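Local coordinates for type IV secretion system protein DotB (Yersinia pseudotuberculosis IP 31758, PDB 6GEF) that probably hydrolyses ATP as a hexameric AAA+ ATPase of the GSP E family, serving a type IVb secretion system, at residues L169-C174 / I198-E203; V180-K185 / T192-I197; T319-M324 / D348-L353; L328-K331 / N335-A338; R299-F304 / A311-L316. All coordinates share one frame; numbering follows the deposited sequence.

Interactions 1, 2 and 5 are buried and mostly apolar, whereas interaction 4 lies at the surface and interaction 3 is only partly buried. Interactions 1 and 2 share helix 187-203: the first packs its C-terminal turn on helix 167-172, the second packs an earlier turn on strand 179-183, and they touch through Met173 and Ile197. Interactions 3 and 4 use opposite ends of strand 320-330, their centres about 28 Å apart. At one end two arginines meet without a hydrogen bond; at the other, backbone bonds close a hairpin. In interaction 5, hydrocarbon joins consecutive helices while flanking charges face neighbouring subunits. Met181 of interaction 2 packs on Leu300 of interaction 5.

Interaction 1 of 5, residues L169-C174 / I198-E203; sequences LVNQMC and IRYIME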
# COMPACT_ATOMS: atom_id res chain seq x y z
N LEU A 169 -7.47 -51.95 -10.91
CA LEU A 169 -6.86 -50.90 -10.12
C LEU A 169 -7.59 -49.58 -10.25
O LEU A 169 -7.82 -48.88 -9.25
CB LEU A 169 -5.37 -50.73 -10.49
CG LEU A 169 -4.60 -49.69 -9.70
CD1 LEU A 169 -4.80 -49.86 -8.19
CD2 LEU A 169 -3.10 -49.80 -10.06
N VAL A 170 -7.97 -49.21 -11.47
CA VAL A 170 -8.62 -47.92 -11.69
C VAL A 170 -10.04 -47.90 -11.11
O VAL A 170 -10.53 -46.86 -10.70
CB VAL A 170 -8.62 -47.54 -13.18
CG1 VAL A 170 -7.23 -47.71 -13.77
CG2 VAL A 170 -9.63 -48.35 -13.95
N ASN A 171 -10.68 -49.08 -11.04
CA ASN A 171 -11.91 -49.19 -10.25
C ASN A 171 -11.70 -48.73 -8.82
O ASN A 171 -12.55 -48.05 -8.25
CB ASN A 171 -12.41 -50.64 -10.29
CG ASN A 171 -12.97 -51.02 -11.65
OD1 ASN A 171 -13.38 -50.17 -12.44
ND2 ASN A 171 -12.98 -52.32 -11.93
N GLN A 172 -10.57 -49.09 -8.23
CA GLN A 172 -10.20 -48.54 -6.92
C GLN A 172 -10.08 -47.02 -6.97
O GLN A 172 -10.42 -46.31 -6.02
CB GLN A 172 -8.91 -49.16 -6.40
CG GLN A 172 -8.96 -50.66 -6.22
CD GLN A 172 -7.68 -51.21 -5.61
OE1 GLN A 172 -7.02 -50.56 -4.81
NE2 GLN A 172 -7.33 -52.42 -5.97
N MET A 173 -9.62 -46.50 -8.11
CA MET A 173 -9.35 -45.07 -8.26
C MET A 173 -10.59 -44.26 -8.70
O MET A 173 -10.49 -43.09 -8.95
CB MET A 173 -8.21 -44.85 -9.24
CG MET A 173 -6.87 -45.37 -8.75
SD MET A 173 -5.51 -45.00 -9.87
CE MET A 173 -5.37 -43.22 -9.63
N CYS A 174 -11.76 -44.92 -8.76
CA CYS A 174 -13.00 -44.27 -9.11
C CYS A 174 -14.02 -44.40 -7.99
O CYS A 174 -15.07 -45.01 -8.16
CB CYS A 174 -13.57 -44.87 -10.42
SG CYS A 174 -12.49 -44.69 -11.84
N ILE A 198 -10.10 -41.06 -16.82
CA ILE A 198 -11.32 -40.35 -17.15
C ILE A 198 -11.99 -40.95 -18.41
O ILE A 198 -13.21 -41.05 -18.47
CB ILE A 198 -11.06 -38.84 -17.31
CG1 ILE A 198 -10.76 -38.22 -15.95
CG2 ILE A 198 -12.25 -38.14 -17.94
CD1 ILE A 198 -10.38 -36.76 -15.96
N ARG A 199 -11.20 -41.33 -19.41
CA ARG A 199 -11.73 -41.99 -20.57
C ARG A 199 -12.34 -43.33 -20.18
O ARG A 199 -13.43 -43.72 -20.66
CB ARG A 199 -10.67 -42.15 -21.65
CG ARG A 199 -9.93 -43.47 -21.63
CD ARG A 199 -9.31 -43.77 -22.96
NE ARG A 199 -10.29 -44.23 -23.95
CZ ARG A 199 -9.96 -44.81 -25.10
NH1 ARG A 199 -8.69 -44.98 -25.45
NH2 ARG A 199 -10.91 -45.24 -25.92
N TYR A 200 -11.64 -44.11 -19.36
CA TYR A 200 -12.23 -45.31 -18.78
C TYR A 200 -13.56 -45.01 -18.10
O TYR A 200 -14.56 -45.70 -18.33
CB TYR A 200 -11.26 -45.94 -17.78
CG TYR A 200 -11.82 -47.15 -17.06
CD1 TYR A 200 -12.00 -48.37 -17.72
CD2 TYR A 200 -12.14 -47.08 -15.70
CE1 TYR A 200 -12.51 -49.46 -17.06
CE2 TYR A 200 -12.68 -48.15 -15.04
CZ TYR A 200 -12.85 -49.36 -15.72
OH TYR A 200 -13.32 -50.47 -15.05
N ILE A 201 -13.59 -43.95 -17.29
CA ILE A 201 -14.81 -43.60 -16.57
C ILE A 201 -15.95 -43.35 -17.54
O ILE A 201 -17.04 -43.92 -17.39
CB ILE A 201 -14.57 -42.39 -15.64
CG1 ILE A 201 -13.92 -42.83 -14.34
CG2 ILE A 201 -15.88 -41.66 -15.35
CD1 ILE A 201 -13.66 -41.70 -13.38
N MET A 202 -15.72 -42.52 -18.54
CA MET A 202 -16.77 -42.20 -19.52
C MET A 202 -17.22 -43.45 -20.29
O MET A 202 -18.41 -43.63 -20.52
CB MET A 202 -16.28 -41.14 -20.49
CG MET A 202 -15.98 -39.80 -19.88
SD MET A 202 -15.32 -38.62 -21.07
CE MET A 202 -16.83 -38.20 -21.95
N GLU A 203 -16.27 -44.32 -20.62
CA GLU A 203 -16.57 -45.42 -21.54
C GLU A 203 -17.22 -46.62 -20.84
O GLU A 203 -18.03 -47.30 -21.43
CB GLU A 203 -15.31 -45.86 -22.27
CG GLU A 203 -14.83 -44.89 -23.33
CD GLU A 203 -13.52 -45.30 -23.96
OE1 GLU A 203 -13.18 -44.79 -25.05
OE2 GLU A 203 -12.81 -46.16 -23.35
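With its CG anti to the backbone N (chi1 177°), Tyr200 swings its ring off helix 187-203 toward Val170 and Asn171 of helix 167-172. Asn171 does its share by keeping CG anti to the carbonyl carbon, beside its own N, which carries the amide round to the phenol end of the ring. There Tyr200 OH donates a hydrogen bond to Asn171 OD1 over 2.6 Å. The acceptor sits at the ring edge, in the ring plane, but the hydroxyl comes in 24° off the carbonyl plane, and the amide and ring planes are 44° apart. Tyrosine suits this place because its hydroxyl can reach the exposed Asn171 while the ring packs on Val170: Val170 CG2 lies over one face, 3.2 Å from Tyr200 CE2.

Just past the end of helix 167-172, Cys174 supplies a small sulfur side chain. Its SG touches Ile201 CG1 at 3.4 Å, an apolar contact one residue along from the tyrosine.

The pairing joins two helices that flank strand 179-183 in the sequence. Leu160 of helix 160-163 packs against both Val170 and Tyr200, and Thr206 closes on Cys174 and Ile201. Met173, just past the short helix, packs on Ile197 and on Phe322 and Met324 of strand 320-330.

Interaction 2 of 5, residues V180-K185 / T192-I197; sequences VMVAGK and TTFSSI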
# COMPACT_ATOMS: atom_id res chain seq x y z
N VAL A 180 -9.07 -38.59 -5.06
CA VAL A 180 -8.05 -39.44 -5.63
C VAL A 180 -6.88 -38.56 -6.06
O VAL A 180 -7.06 -37.60 -6.81
CB VAL A 180 -8.60 -40.22 -6.83
CG1 VAL A 180 -7.54 -41.17 -7.39
CG2 VAL A 180 -9.84 -41.00 -6.42
N MET A 181 -5.68 -38.89 -5.58
CA MET A 181 -4.49 -38.11 -5.84
C MET A 181 -3.47 -39.03 -6.54
O MET A 181 -3.21 -40.15 -6.07
CB MET A 181 -3.88 -37.58 -4.55
CG MET A 181 -4.84 -36.70 -3.76
SD MET A 181 -4.51 -36.60 -1.97
CE MET A 181 -2.94 -35.85 -1.96
N VAL A 182 -2.89 -38.55 -7.64
CA VAL A 182 -1.73 -39.14 -8.24
C VAL A 182 -0.58 -38.15 -8.06
O VAL A 182 -0.66 -37.00 -8.45
CB VAL A 182 -1.93 -39.48 -9.74
CG1 VAL A 182 -3.28 -40.18 -9.92
CG2 VAL A 182 -1.86 -38.26 -10.58
N ALA A 183 0.52 -38.62 -7.47
CA ALA A 183 1.67 -37.82 -7.14
C ALA A 183 2.82 -38.12 -8.11
O ALA A 183 2.80 -39.09 -8.86
CB ALA A 183 2.12 -38.07 -5.71
N GLY A 184 3.82 -37.24 -8.07
CA GLY A 184 5.01 -37.42 -8.86
C GLY A 184 5.73 -36.12 -9.07
O GLY A 184 5.17 -35.04 -8.94
N LYS A 185 7.03 -36.24 -9.40
CA LYS A 185 7.81 -35.09 -9.83
C LYS A 185 7.51 -34.69 -11.26
O LYS A 185 7.41 -33.49 -11.57
CB LYS A 185 9.29 -35.36 -9.63
CG LYS A 185 9.93 -36.16 -10.76
CD LYS A 185 11.32 -36.69 -10.42
CE LYS A 185 12.19 -36.82 -11.67
NZ LYS A 185 13.63 -36.99 -11.31
N THR A 192 -1.50 -37.96 -18.06
CA THR A 192 -1.85 -39.13 -18.84
C THR A 192 -2.59 -40.14 -17.98
O THR A 192 -3.57 -40.77 -18.44
CB THR A 192 -0.60 -39.75 -19.49
OG1 THR A 192 0.14 -40.45 -18.52
CG2 THR A 192 0.25 -38.66 -20.11
N THR A 193 -2.12 -40.39 -16.77
CA THR A 193 -2.82 -41.28 -15.86
C THR A 193 -4.27 -40.84 -15.67
O THR A 193 -5.22 -41.64 -15.85
CB THR A 193 -2.10 -41.38 -14.53
OG1 THR A 193 -0.84 -42.02 -14.71
CG2 THR A 193 -2.94 -42.12 -13.50
N PHE A 194 -4.47 -39.57 -15.32
CA PHE A 194 -5.81 -39.09 -15.02
C PHE A 194 -6.69 -39.02 -16.24
O PHE A 194 -7.88 -39.30 -16.18
CB PHE A 194 -5.75 -37.71 -14.32
CG PHE A 194 -5.76 -37.78 -12.82
CD1 PHE A 194 -6.41 -38.78 -12.16
CD2 PHE A 194 -5.07 -36.86 -12.07
CE1 PHE A 194 -6.42 -38.85 -10.78
CE2 PHE A 194 -5.05 -36.90 -10.69
CZ PHE A 194 -5.73 -37.91 -10.05
N SER A 195 -6.11 -38.68 -17.39
CA SER A 195 -6.86 -38.68 -18.64
C SER A 195 -7.31 -40.08 -18.98
O SER A 195 -8.48 -40.30 -19.32
CB SER A 195 -6.00 -38.07 -19.76
OG SER A 195 -4.77 -38.75 -19.88
N SER A 196 -6.41 -41.05 -18.93
CA SER A 196 -6.80 -42.45 -19.15
C SER A 196 -7.92 -42.85 -18.20
O SER A 196 -8.92 -43.43 -18.61
CB SER A 196 -5.58 -43.36 -19.00
OG SER A 196 -4.71 -43.23 -20.10
N ILE A 197 -7.76 -42.55 -16.92
CA ILE A 197 -8.78 -42.91 -15.93
C ILE A 197 -10.14 -42.26 -16.28
O ILE A 197 -11.18 -42.86 -16.09
CB ILE A 197 -8.33 -42.53 -14.51
CG1 ILE A 197 -7.15 -43.38 -14.07
CG2 ILE A 197 -9.49 -42.69 -13.53
CD1 ILE A 197 -6.76 -43.24 -12.61
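Val182 packs on a face of the Phe194 ring, the two side chains coming from opposite directions. Its CB stands 4.1 Å from Phe194 CZ. Beyond it the branches divide the ring between them. CG1, anti to the carbonyl carbon, reaches over one face: it lies 3.3 Å from Phe194 CZ and makes a CH-pi contact, 3.7 Å from the centroid and displaced toward the rim. CG2 approaches Phe194 CE2 at 3.5 Å. CG1 also touches Thr193 CG2 at 4.1 Å. A beta-branched residue suits this strand position because its two methyls spread across a flat ring.

The axes of strand 180-183 and helix 192-197 come within 9.9 Å, their directions 145° apart. This is the strand-loop-helix of a P-loop NTPase; Gly184 opens what is probably the Walker A loop, with unusual backbone angles (158°/160°) that glycine readily adopts.

Around the ring, Val180 O lies at the edge, near the plane, 3.5 Å from Phe194 CZ, and Val180 CG1 adds a looser apolar contact at CE1. Phe285 of strand 284-288 stacks with Phe194. Thr193 gives its methyl to the valine, while its OG1 hydrogen-bonds Gln326 OE1.

Interaction 3 of 5, residues T319-M324 / D348-L353; sequences TTRFIM and DIREQL
This is a contact between two arginines, Arg321 and Arg350, packed side chain against side chain with no hydrogen bond between them. It lies where helix 306-319 gives way to strand 320-330, and it brings helix 347-355 against that junction. The two chains cross at about a right angle, and their guanidinium planes are 72° apart, so the groups are not stacked on one another. Instead the CD methylene of Arg321 packs on the flat face of the Arg350 guanidinium, 3.4 Å from Arg350 CZ. Although the CB of Arg321 leaves the backbone away from the helix, the bend at chi2 (-34°) brings CD over that face, and chi3 then directs NE. The nitrogens also come close, Arg321 NE lying 3.1 Å from Arg350 NH1, but both are donors.

Arg350 also approaches the backbone. Thr320 O is 3.4 Å from Arg350 NH2, at too poor an angle for a hydrogen bond. Arg350 NE and NH2 make weak hydrogen bonds to Val317 O and Glu318 O respectively, carbonyls at the C-terminal end of helix 306-319. A long, multiply donating side chain suits this spot, since it can span from one helix to the end of another. On the same helix as Arg350, Ile349 and Leu353 pack on Leu369 of helix 362-372.

Two like charges at this distance would be expected to repel. The partial negative charge of the helix end, where the Arg350 guanidinium lies, may offset part of the cost, as may solvent, because both arginines are partly exposed.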
# COMPACT_ATOMS: atom_id res chain seq x y z
N THR A 319 -11.14 -37.56 3.73
CA THR A 319 -11.50 -37.20 2.37
C THR A 319 -10.65 -37.91 1.32
O THR A 319 -11.10 -38.11 0.19
CB THR A 319 -11.37 -35.68 2.14
OG1 THR A 319 -11.94 -35.00 3.26
CG2 THR A 319 -12.10 -35.27 0.91
N THR A 320 -9.42 -38.30 1.67
CA THR A 320 -8.59 -39.05 0.75
C THR A 320 -9.16 -40.46 0.55
O THR A 320 -9.53 -41.13 1.51
CB THR A 320 -7.17 -39.16 1.30
OG1 THR A 320 -6.68 -37.83 1.62
CG2 THR A 320 -6.25 -39.80 0.26
N ARG A 321 -9.26 -40.88 -0.71
CA ARG A 321 -9.71 -42.22 -1.04
C ARG A 321 -8.63 -43.12 -1.63
O ARG A 321 -8.80 -44.34 -1.66
CB ARG A 321 -10.91 -42.15 -2.01
CG ARG A 321 -12.27 -42.21 -1.31
CD ARG A 321 -12.23 -43.10 -0.07
NE ARG A 321 -13.36 -44.02 -0.01
CZ ARG A 321 -13.31 -45.27 -0.46
NH1 ARG A 321 -12.19 -45.77 -1.01
NH2 ARG A 321 -14.39 -46.05 -0.35
N PHE A 322 -7.52 -42.54 -2.08
CA PHE A 322 -6.56 -43.28 -2.89
C PHE A 322 -5.40 -42.36 -3.30
O PHE A 322 -5.63 -41.24 -3.77
CB PHE A 322 -7.23 -43.83 -4.18
CG PHE A 322 -6.40 -44.86 -4.87
CD1 PHE A 322 -5.34 -44.46 -5.64
CD2 PHE A 322 -6.70 -46.22 -4.79
CE1 PHE A 322 -4.57 -45.39 -6.32
CE2 PHE A 322 -5.93 -47.14 -5.47
CZ PHE A 322 -4.86 -46.72 -6.23
N ILE A 323 -4.17 -42.86 -3.15
CA ILE A 323 -2.98 -42.07 -3.40
C ILE A 323 -2.07 -42.88 -4.30
O ILE A 323 -1.60 -43.95 -3.92
CB ILE A 323 -2.25 -41.68 -2.09
CG1 ILE A 323 -3.15 -40.82 -1.21
CG2 ILE A 323 -0.91 -41.03 -2.40
CD1 ILE A 323 -2.43 -39.77 -0.38
N MET A 324 -1.79 -42.34 -5.50
CA MET A 324 -0.80 -42.89 -6.41
C MET A 324 0.34 -41.90 -6.56
O MET A 324 0.14 -40.77 -6.97
CB MET A 324 -1.43 -43.17 -7.76
CG MET A 324 -0.57 -44.02 -8.69
SD MET A 324 -1.40 -44.48 -10.21
CE MET A 324 -2.12 -46.04 -9.74
N ASP A 348 -10.93 -49.07 6.85
CA ASP A 348 -9.97 -49.59 7.80
C ASP A 348 -8.70 -48.71 7.86
O ASP A 348 -8.28 -48.31 8.94
CB ASP A 348 -9.61 -51.03 7.43
CG ASP A 348 -8.56 -51.62 8.34
OD1 ASP A 348 -8.26 -51.04 9.39
OD2 ASP A 348 -8.01 -52.70 7.99
N ILE A 349 -8.17 -48.38 6.71
CA ILE A 349 -6.95 -47.56 6.66
C ILE A 349 -7.22 -46.22 7.31
O ILE A 349 -6.44 -45.75 8.15
CB ILE A 349 -6.45 -47.39 5.20
CG1 ILE A 349 -6.18 -48.76 4.58
CG2 ILE A 349 -5.21 -46.53 5.18
CD1 ILE A 349 -4.84 -49.33 4.89
N ARG A 350 -8.33 -45.57 6.96
CA ARG A 350 -8.69 -44.31 7.59
C ARG A 350 -8.72 -44.40 9.13
O ARG A 350 -8.02 -43.65 9.81
CB ARG A 350 -10.06 -43.85 7.08
CG ARG A 350 -10.03 -43.07 5.78
CD ARG A 350 -11.28 -43.31 4.94
NE ARG A 350 -11.59 -42.19 4.09
CZ ARG A 350 -12.54 -42.21 3.16
NH1 ARG A 350 -13.29 -43.34 2.97
NH2 ARG A 350 -12.77 -41.11 2.41
N GLU A 351 -9.46 -45.40 9.63
CA GLU A 351 -9.53 -45.59 11.07
C GLU A 351 -8.13 -45.77 11.69
O GLU A 351 -7.82 -45.17 12.72
CB GLU A 351 -10.41 -46.78 11.42
CG GLU A 351 -11.85 -46.40 11.78
CD GLU A 351 -12.61 -47.60 12.33
OE1 GLU A 351 -13.39 -47.42 13.31
OE2 GLU A 351 -12.41 -48.76 11.82
N GLN A 352 -7.28 -46.53 11.01
CA GLN A 352 -5.93 -46.74 11.49
C GLN A 352 -5.14 -45.43 11.57
O GLN A 352 -4.41 -45.18 12.53
CB GLN A 352 -5.18 -47.75 10.62
CG GLN A 352 -3.80 -48.11 11.14
CD GLN A 352 -3.75 -48.35 12.65
OE1 GLN A 352 -4.39 -47.68 13.44
NE2 GLN A 352 -3.06 -49.38 13.05
N LEU A 353 -5.33 -44.57 10.56
CA LEU A 353 -4.57 -43.32 10.52
C LEU A 353 -5.07 -42.36 11.57
O LEU A 353 -4.27 -41.67 12.23
CB LEU A 353 -4.64 -42.70 9.12
CG LEU A 353 -3.70 -43.26 8.07
CD1 LEU A 353 -4.10 -42.77 6.69
CD2 LEU A 353 -2.27 -42.88 8.42

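Interaction 4 of 5, residues L328-K331 / N335-A338; sequences LVRK and NLVA
Val329 and Val337 bond to each other twice through their backbones: Val329 N to Val337 O and Val337 N to Val329 O, each 2.9 Å and close to straight. They form the antiparallel hydrogen-bonded pair of this hairpin. A third bond, Lys331 N to Asn335 O at 2.7 Å, closes the hairpin beside the turn. Between the bonds, Leu336 CA directs its C-H at Val329 O; on the far side of the valine pair, Leu328 CA contacts Val337 O.

The two valines lie side by side on one face, Val329 CG2 3.4 Å from Val337 CG1; beta-branched residues favour the extended backbone found here. The other face carries Leu328, Arg330, Leu336 and Ala338. Leu328 CD1 meets Leu336 CD1 at 3.8 Å, the two chains crossing at about a right angle, and Leu328 CD2 covers the small Ala338 CB. Arg330, bent at chi2 and chi3, lays a guanidinium face over Leu336 CD2, with NH1 3.8 Å from that methyl, while NH2 and NE hydrogen-bond to Lys69 O and Gly334 O respectively.

Strand 336-344 is the outermost strand of the mixed sheet within this chain, with strand 320-330 between it and strand 179-183; Val329 and Lys331 touch Ile390 and Ile389.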
# COMPACT_ATOMS: atom_id res chain seq x y z
N LEU A 328 8.95 -42.29 -13.62
CA LEU A 328 9.39 -42.87 -14.89
C LEU A 328 10.76 -43.48 -14.75
O LEU A 328 11.68 -42.83 -14.30
CB LEU A 328 9.39 -41.80 -16.01
CG LEU A 328 8.05 -41.42 -16.62
CD1 LEU A 328 8.27 -40.57 -17.84
CD2 LEU A 328 7.23 -42.69 -16.88
N VAL A 329 10.88 -44.75 -15.11
CA VAL A 329 12.14 -45.49 -15.04
C VAL A 329 12.48 -46.03 -16.43
O VAL A 329 11.67 -46.01 -17.37
CB VAL A 329 12.06 -46.62 -14.00
CG1 VAL A 329 11.82 -46.04 -12.61
CG2 VAL A 329 11.03 -47.62 -14.36
N ARG A 330 13.70 -46.51 -16.58
CA ARG A 330 14.27 -46.88 -17.87
C ARG A 330 14.14 -48.38 -18.05
O ARG A 330 14.68 -49.18 -17.23
CB ARG A 330 15.75 -46.49 -17.91
CG ARG A 330 16.34 -46.44 -19.30
CD ARG A 330 16.62 -45.02 -19.75
NE ARG A 330 16.01 -44.71 -21.05
CZ ARG A 330 15.61 -43.49 -21.41
NH1 ARG A 330 15.79 -42.41 -20.61
NH2 ARG A 330 15.05 -43.33 -22.62
N LYS A 331 13.43 -48.79 -19.09
CA LYS A 331 13.39 -50.20 -19.47
C LYS A 331 14.75 -50.63 -20.03
O LYS A 331 15.44 -49.86 -20.69
CB LYS A 331 12.30 -50.43 -20.51
CG LYS A 331 11.18 -51.35 -20.05
CD LYS A 331 10.34 -51.83 -21.22
CE LYS A 331 9.91 -53.29 -21.02
NZ LYS A 331 9.51 -54.04 -22.22
N ASN A 335 13.01 -47.80 -23.55
CA ASN A 335 11.95 -46.84 -23.36
C ASN A 335 11.74 -46.54 -21.89
O ASN A 335 12.26 -47.22 -21.01
CB ASN A 335 10.66 -47.33 -24.02
CG ASN A 335 10.75 -47.36 -25.53
OD1 ASN A 335 9.74 -47.54 -26.20
ND2 ASN A 335 11.96 -47.19 -26.08
N LEU A 336 10.92 -45.53 -21.63
CA LEU A 336 10.50 -45.19 -20.27
C LEU A 336 9.20 -45.95 -19.93
O LEU A 336 8.34 -46.13 -20.79
CB LEU A 336 10.27 -43.71 -20.13
CG LEU A 336 11.50 -42.82 -20.18
CD1 LEU A 336 11.09 -41.33 -20.25
CD2 LEU A 336 12.40 -43.08 -18.98
N VAL A 337 9.11 -46.41 -18.69
CA VAL A 337 7.90 -47.03 -18.19
C VAL A 337 7.53 -46.32 -16.86
O VAL A 337 8.38 -45.86 -16.11
CB VAL A 337 8.06 -48.55 -17.96
CG1 VAL A 337 8.99 -48.83 -16.76
CG2 VAL A 337 6.72 -49.21 -17.75
N ALA A 338 6.21 -46.28 -16.60
CA ALA A 338 5.70 -45.70 -15.39
C ALA A 338 5.64 -46.76 -14.29
O ALA A 338 4.80 -47.66 -14.35
CB ALA A 338 4.31 -45.12 -15.65

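Interaction 5 of 5, residues R299-F304 / A311-L316; sequences RLISRF and AAIYDL
Between segments 299-304 and 311-316 the nearest CA atoms are those of Ile301 and Ile313, 6.6 Å apart, followed by Phe304 CA and Ala312 CA at 6.9 Å. Phe304 lies just after helix 293-302; chi1 -61° carries its ring toward helix 306-319, and chi2 -85° turns a face to Ala312. The methyl Ala312 CB stands over the middle of that face, 3.3 Å from the centroid and 14° off the normal, a CH-pi contact. Alanine suits the place because a single methyl can sit on the ring face with the helix backbone close by. Ile301 O lies at the ring edge, in plane.

Further along, Ile301 and Ile313 cross obliquely and touch through CG1 of each at 3.8 Å. Leu300 and Leu316 meet at about a right angle, Leu300 CD1 being 3.7 Å from Leu316 CD2. These two pairs join consecutive helices of the P-loop NTPase domain, linked by a short turn from which Phe304 packs; the second helix leads into strand 320-330 of the central sheet. Phe275 of helix 268-280 packs on Leu316; Val362 of helix 362-372 packs on both isoleucines.

Polar groups occupy the flank of the first helix. Ser302 OG donates to Arg299 O and accepts Arg303 NH2 at 3.0 Å, in the guanidinium plane, which helps fix the rotation of that group. Across the subunit interface, Arg303 and Arg299 form salt bridges with Asp315 of a second subunit. Asp315 of this chain pairs with Arg397 of a third subunit.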
# COMPACT_ATOMS: atom_id res chain seq x y z
N ARG A 299 3.48 -33.53 2.70
CA ARG A 299 3.51 -32.28 2.00
C ARG A 299 2.20 -31.53 2.19
O ARG A 299 2.18 -30.32 2.45
CB ARG A 299 3.79 -32.52 0.50
CG ARG A 299 3.55 -31.29 -0.39
CD ARG A 299 4.78 -30.96 -1.21
NE ARG A 299 4.76 -29.60 -1.70
CZ ARG A 299 4.15 -29.19 -2.80
NH1 ARG A 299 3.42 -30.05 -3.53
NH2 ARG A 299 4.22 -27.90 -3.16
N LEU A 300 1.08 -32.22 2.01
CA LEU A 300 -0.22 -31.58 2.23
C LEU A 300 -0.35 -31.13 3.67
O LEU A 300 -0.88 -30.03 3.93
CB LEU A 300 -1.35 -32.54 1.85
CG LEU A 300 -1.41 -33.01 0.40
CD1 LEU A 300 -2.61 -33.92 0.23
CD2 LEU A 300 -1.40 -31.80 -0.53
N ILE A 301 0.08 -31.95 4.63
CA ILE A 301 -0.04 -31.56 6.03
C ILE A 301 0.79 -30.33 6.34
O ILE A 301 0.39 -29.51 7.16
CB ILE A 301 0.35 -32.77 6.93
CG1 ILE A 301 -0.80 -33.77 6.99
CG2 ILE A 301 0.77 -32.33 8.33
CD1 ILE A 301 -0.36 -35.13 7.51
N SER A 302 1.96 -30.20 5.70
CA SER A 302 2.86 -29.09 6.00
C SER A 302 2.18 -27.73 5.79
O SER A 302 2.49 -26.78 6.47
CB SER A 302 4.13 -29.21 5.19
OG SER A 302 3.88 -29.01 3.81
N ARG A 303 1.25 -27.68 4.84
CA ARG A 303 0.68 -26.40 4.45
C ARG A 303 -0.17 -25.76 5.53
O ARG A 303 -0.51 -24.58 5.43
CB ARG A 303 -0.12 -26.55 3.14
CG ARG A 303 0.73 -26.25 1.89
CD ARG A 303 1.35 -27.50 1.34
NE ARG A 303 2.73 -27.65 1.78
CZ ARG A 303 3.78 -27.07 1.17
NH1 ARG A 303 3.61 -26.29 0.13
NH2 ARG A 303 4.98 -27.27 1.63
N PHE A 304 -0.55 -26.52 6.54
CA PHE A 304 -1.40 -26.03 7.62
C PHE A 304 -0.55 -25.74 8.85
O PHE A 304 0.35 -26.45 9.18
CB PHE A 304 -2.48 -27.07 7.97
CG PHE A 304 -3.41 -27.38 6.82
CD1 PHE A 304 -4.51 -26.60 6.57
CD2 PHE A 304 -3.15 -28.46 6.00
CE1 PHE A 304 -5.37 -26.91 5.53
CE2 PHE A 304 -3.98 -28.75 4.95
CZ PHE A 304 -5.09 -27.98 4.71
N ALA A 311 -7.35 -30.52 12.70
CA ALA A 311 -8.50 -30.47 11.80
C ALA A 311 -8.08 -30.83 10.38
O ALA A 311 -8.76 -31.61 9.70
CB ALA A 311 -9.14 -29.09 11.85
N ALA A 312 -6.97 -30.27 9.91
CA ALA A 312 -6.53 -30.51 8.55
C ALA A 312 -6.16 -31.97 8.36
O ALA A 312 -6.40 -32.55 7.28
CB ALA A 312 -5.36 -29.59 8.18
N ILE A 313 -5.55 -32.60 9.35
CA ILE A 313 -5.23 -34.02 9.26
C ILE A 313 -6.48 -34.85 9.22
O ILE A 313 -6.58 -35.81 8.45
CB ILE A 313 -4.26 -34.42 10.41
CG1 ILE A 313 -2.88 -33.81 10.16
CG2 ILE A 313 -4.13 -35.91 10.50
CD1 ILE A 313 -1.92 -34.01 11.27
N TYR A 314 -7.44 -34.55 10.08
CA TYR A 314 -8.70 -35.31 10.11
C TYR A 314 -9.42 -35.20 8.75
O TYR A 314 -9.74 -36.22 8.13
CB TYR A 314 -9.59 -34.81 11.23
CG TYR A 314 -10.91 -35.56 11.31
CD1 TYR A 314 -11.96 -35.27 10.45
CD2 TYR A 314 -11.12 -36.52 12.29
CE1 TYR A 314 -13.15 -35.94 10.54
CE2 TYR A 314 -12.30 -37.21 12.38
CZ TYR A 314 -13.33 -36.91 11.49
OH TYR A 314 -14.54 -37.57 11.57
N ASP A 315 -9.65 -33.98 8.28
CA ASP A 315 -10.24 -33.80 6.97
C ASP A 315 -9.45 -34.55 5.89
O ASP A 315 -10.03 -35.20 5.03
CB ASP A 315 -10.33 -32.30 6.63
CG ASP A 315 -11.64 -31.69 7.08
OD1 ASP A 315 -12.64 -32.41 7.17
OD2 ASP A 315 -11.70 -30.49 7.35
N LEU A 316 -8.13 -34.44 5.93
CA LEU A 316 -7.30 -35.05 4.88
C LEU A 316 -7.42 -36.56 4.87
O LEU A 316 -7.48 -37.17 3.81
CB LEU A 316 -5.85 -34.60 5.04
CG LEU A 316 -4.87 -35.10 4.01
CD1 LEU A 316 -4.72 -36.58 4.15
CD2 LEU A 316 -5.32 -34.73 2.62